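Local atomic coordinates of synaptic vesicle glycoprotein 2C (Homo sapiens, PDB entry 5JLV), a protein that is a synaptic vesicle membrane glycoprotein whose luminal domain serves as a protein receptor for botulinum neurotoxin A. Residues Val55-Val60 / Cys70-Val75. Sequence-based numbering, arbitrary orientation.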
loop_
_atom_site.group_PDB
_atom_site.type_symbol
_atom_site.label_atom_id
_atom_site.label_comp_id
_atom_site.label_asym_id
_atom_site.label_seq_id
_atom_site.Cartn_x
_atom_site.Cartn_y
_atom_site.Cartn_z
ATOM N N VAL C 55 16.559 -8.151 28.776
ATOM C CA VAL C 55 17.586 -7.392 29.456
ATOM C C VAL C 55 16.967 -6.398 30.437
ATOM O O VAL C 55 15.942 -5.774 30.142
ATOM C CB VAL C 55 18.466 -6.639 28.435
ATOM C CG1 VAL C 55 19.475 -5.730 29.124
ATOM C CG2 VAL C 55 19.169 -7.627 27.518
ATOM N N LYS C 56 17.580 -6.271 31.609
ATOM C CA LYS C 56 17.303 -5.144 32.493
ATOM C C LYS C 56 18.438 -4.121 32.406
ATOM O O LYS C 56 19.584 -4.421 32.752
ATOM C CB LYS C 56 17.095 -5.613 33.938
ATOM C CG LYS C 56 15.883 -6.519 34.124
ATOM C CD LYS C 56 15.580 -6.783 35.592
ATOM C CE LYS C 56 16.471 -7.872 36.154
ATOM N NZ LYS C 56 15.995 -8.326 37.488
ATOM N N PHE C 57 18.112 -2.926 31.914
ATOM C CA PHE C 57 19.044 -1.796 31.904
ATOM C C PHE C 57 18.892 -0.987 33.188
ATOM O O PHE C 57 17.778 -0.622 33.577
ATOM C CB PHE C 57 18.785 -0.887 30.707
ATOM C CG PHE C 57 18.986 -1.552 29.377
ATOM C CD1 PHE C 57 20.254 -1.646 28.815
ATOM C CD2 PHE C 57 17.894 -2.068 28.667
ATOM C CE1 PHE C 57 20.438 -2.252 27.572
ATOM C CE2 PHE C 57 18.075 -2.675 27.433
ATOM C CZ PHE C 57 19.346 -2.763 26.885
ATOM N N LYS C 58 20.009 -0.710 33.853
ATOM C CA LYS C 58 19.977 0.049 35.101
ATOM C C LYS C 58 21.095 1.080 35.074
ATOM O O LYS C 58 22.282 0.715 35.097
ATOM C CB LYS C 58 20.140 -0.882 36.314
ATOM C CG LYS C 58 19.122 -2.013 36.408
ATOM C CD LYS C 58 19.452 -2.970 37.555
ATOM C CE LYS C 58 18.504 -4.165 37.540
ATOM N NZ LYS C 58 18.553 -4.965 38.788
ATOM N N SER C 59 20.718 2.358 35.014
ATOM C CA SER C 59 21.690 3.457 34.916
ATOM C C SER C 59 22.665 3.200 33.763
ATOM O O SER C 59 23.876 3.118 33.951
ATOM C CB SER C 59 22.449 3.650 36.241
ATOM O OG SER C 59 21.566 3.613 37.345
ATOM N N VAL C 60 22.104 3.035 32.574
ATOM C CA VAL C 60 22.882 2.828 31.371
ATOM C C VAL C 60 22.582 3.989 30.449
ATOM O O VAL C 60 21.415 4.321 30.232
ATOM C CB VAL C 60 22.512 1.493 30.676
ATOM C CG1 VAL C 60 23.141 1.403 29.282
ATOM C CG2 VAL C 60 22.942 0.303 31.527
ATOM N N CYS C 70 18.413 -3.833 14.945
ATOM C CA CYS C 70 18.458 -4.415 16.267
ATOM C C CYS C 70 17.063 -4.820 16.695
ATOM O O CYS C 70 16.070 -4.404 16.077
ATOM C CB CYS C 70 19.099 -3.454 17.256
ATOM S SG CYS C 70 20.875 -3.231 16.952
ATOM N N THR C 71 16.999 -5.689 17.701
ATOM C CA THR C 71 15.749 -6.085 18.343
ATOM C C THR C 71 15.896 -5.876 19.843
ATOM O O THR C 71 16.835 -6.399 20.463
ATOM C CB THR C 71 15.420 -7.571 18.074
ATOM O OG1 THR C 71 15.298 -7.797 16.668
ATOM C CG2 THR C 71 14.117 -7.987 18.764
ATOM N N PHE C 72 14.999 -5.079 20.414
ATOM C CA PHE C 72 14.851 -4.972 21.862
ATOM C C PHE C 72 13.567 -5.693 22.230
ATOM O O PHE C 72 12.484 -5.322 21.759
ATOM C CB PHE C 72 14.776 -3.507 22.299
ATOM C CG PHE C 72 16.075 -2.743 22.138
ATOM C CD1 PHE C 72 16.437 -2.190 20.898
ATOM C CD2 PHE C 72 16.926 -2.551 23.222
ATOM C CE1 PHE C 72 17.625 -1.473 20.756
ATOM C CE2 PHE C 72 18.117 -1.833 23.081
ATOM C CZ PHE C 72 18.465 -1.298 21.851
ATOM N N GLU C 73 13.683 -6.747 23.040
ATOM C CA GLU C 73 12.543 -7.613 23.318
ATOM C C GLU C 73 12.443 -7.984 24.792
ATOM O O GLU C 73 13.401 -8.505 25.375
ATOM C CB GLU C 73 12.624 -8.874 22.466
ATOM C CG GLU C 73 11.450 -9.806 22.617
ATOM C CD GLU C 73 11.497 -10.931 21.613
ATOM O OE1 GLU C 73 11.944 -12.036 21.982
ATOM O OE2 GLU C 73 11.110 -10.705 20.448
ATOM N N ASP C 74 11.276 -7.714 25.382
ATOM C CA ASP C 74 11.020 -7.970 26.809
ATOM C C ASP C 74 12.080 -7.326 27.700
ATOM O O ASP C 74 12.634 -7.977 28.587
ATOM C CB ASP C 74 10.912 -9.479 27.102
ATOM C CG ASP C 74 9.632 -10.095 26.551
ATOM O OD1 ASP C 74 8.586 -9.410 26.557
ATOM O OD2 ASP C 74 9.668 -11.273 26.124
ATOM N N VAL C 75 12.362 -6.050 27.451
ATOM C CA VAL C 75 13.347 -5.328 28.243
ATOM C C VAL C 75 12.686 -4.328 29.192
ATOM O O VAL C 75 11.631 -3.745 28.875
ATOM C CB VAL C 75 14.459 -4.659 27.382
ATOM C CG1 VAL C 75 14.878 -5.558 26.221
ATOM C CG2 VAL C 75 14.036 -3.300 26.876
#
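V55 and V75 meet in the interior of the right-handed quadrilateral beta-helix characteristic of pentapeptide-repeat proteins, at a corner between two of its faces. The 56-58 strand belongs to one face and the 71-73 strand to another, while V55 and V75, twenty residues apart, lie on successive coils with their CA atoms 4.9 Å from each other.

The tight, buried part is V75 over the V55 carbonyl, where CB of V75 comes 3.3 Å from O of V55. Phenylalanine edges continue it as a wider apolar contact. The F57 ring swings toward the 70-75 segment because its CG sits beside the backbone N, anti to the carbonyl carbon (chi1 -62°). This brings CE2 of F57 within 4.1 Å of CB of V75, which approaches the ring at its edge, near the ring plane; CG2 of V75 touches the same carbon. One face of the ring is occupied from within its own segment: CG1 of V55 lies 3.6 Å above the plane, over the ring centre. At the far end of the ring, CZ of F57 comes 4.1 Å from CE2 of F72, reaching the edge of the F72 ring near its plane, and the two side chains cross at about a right angle. F72 in turn stacks on F52 and meets F92, joining this corner to the phenylalanine core that runs through the coils.

Toward solvent the contact is loose. The backbone O of D74 stays 3.9 Å from N of V55, too long for a hydrogen bond. The exposed D74 turns its carboxylate away from 55-60, and its OD1 is hydrogen-bonded to ND2 of N94. On the tight side, V55 and F57 are hydrogen-bonded through their backbones to T76, and immediately before that residue the CA-H of V75 makes a bent contact with O of V55 (CA to O 3.2 Å, 129° at the hydrogen).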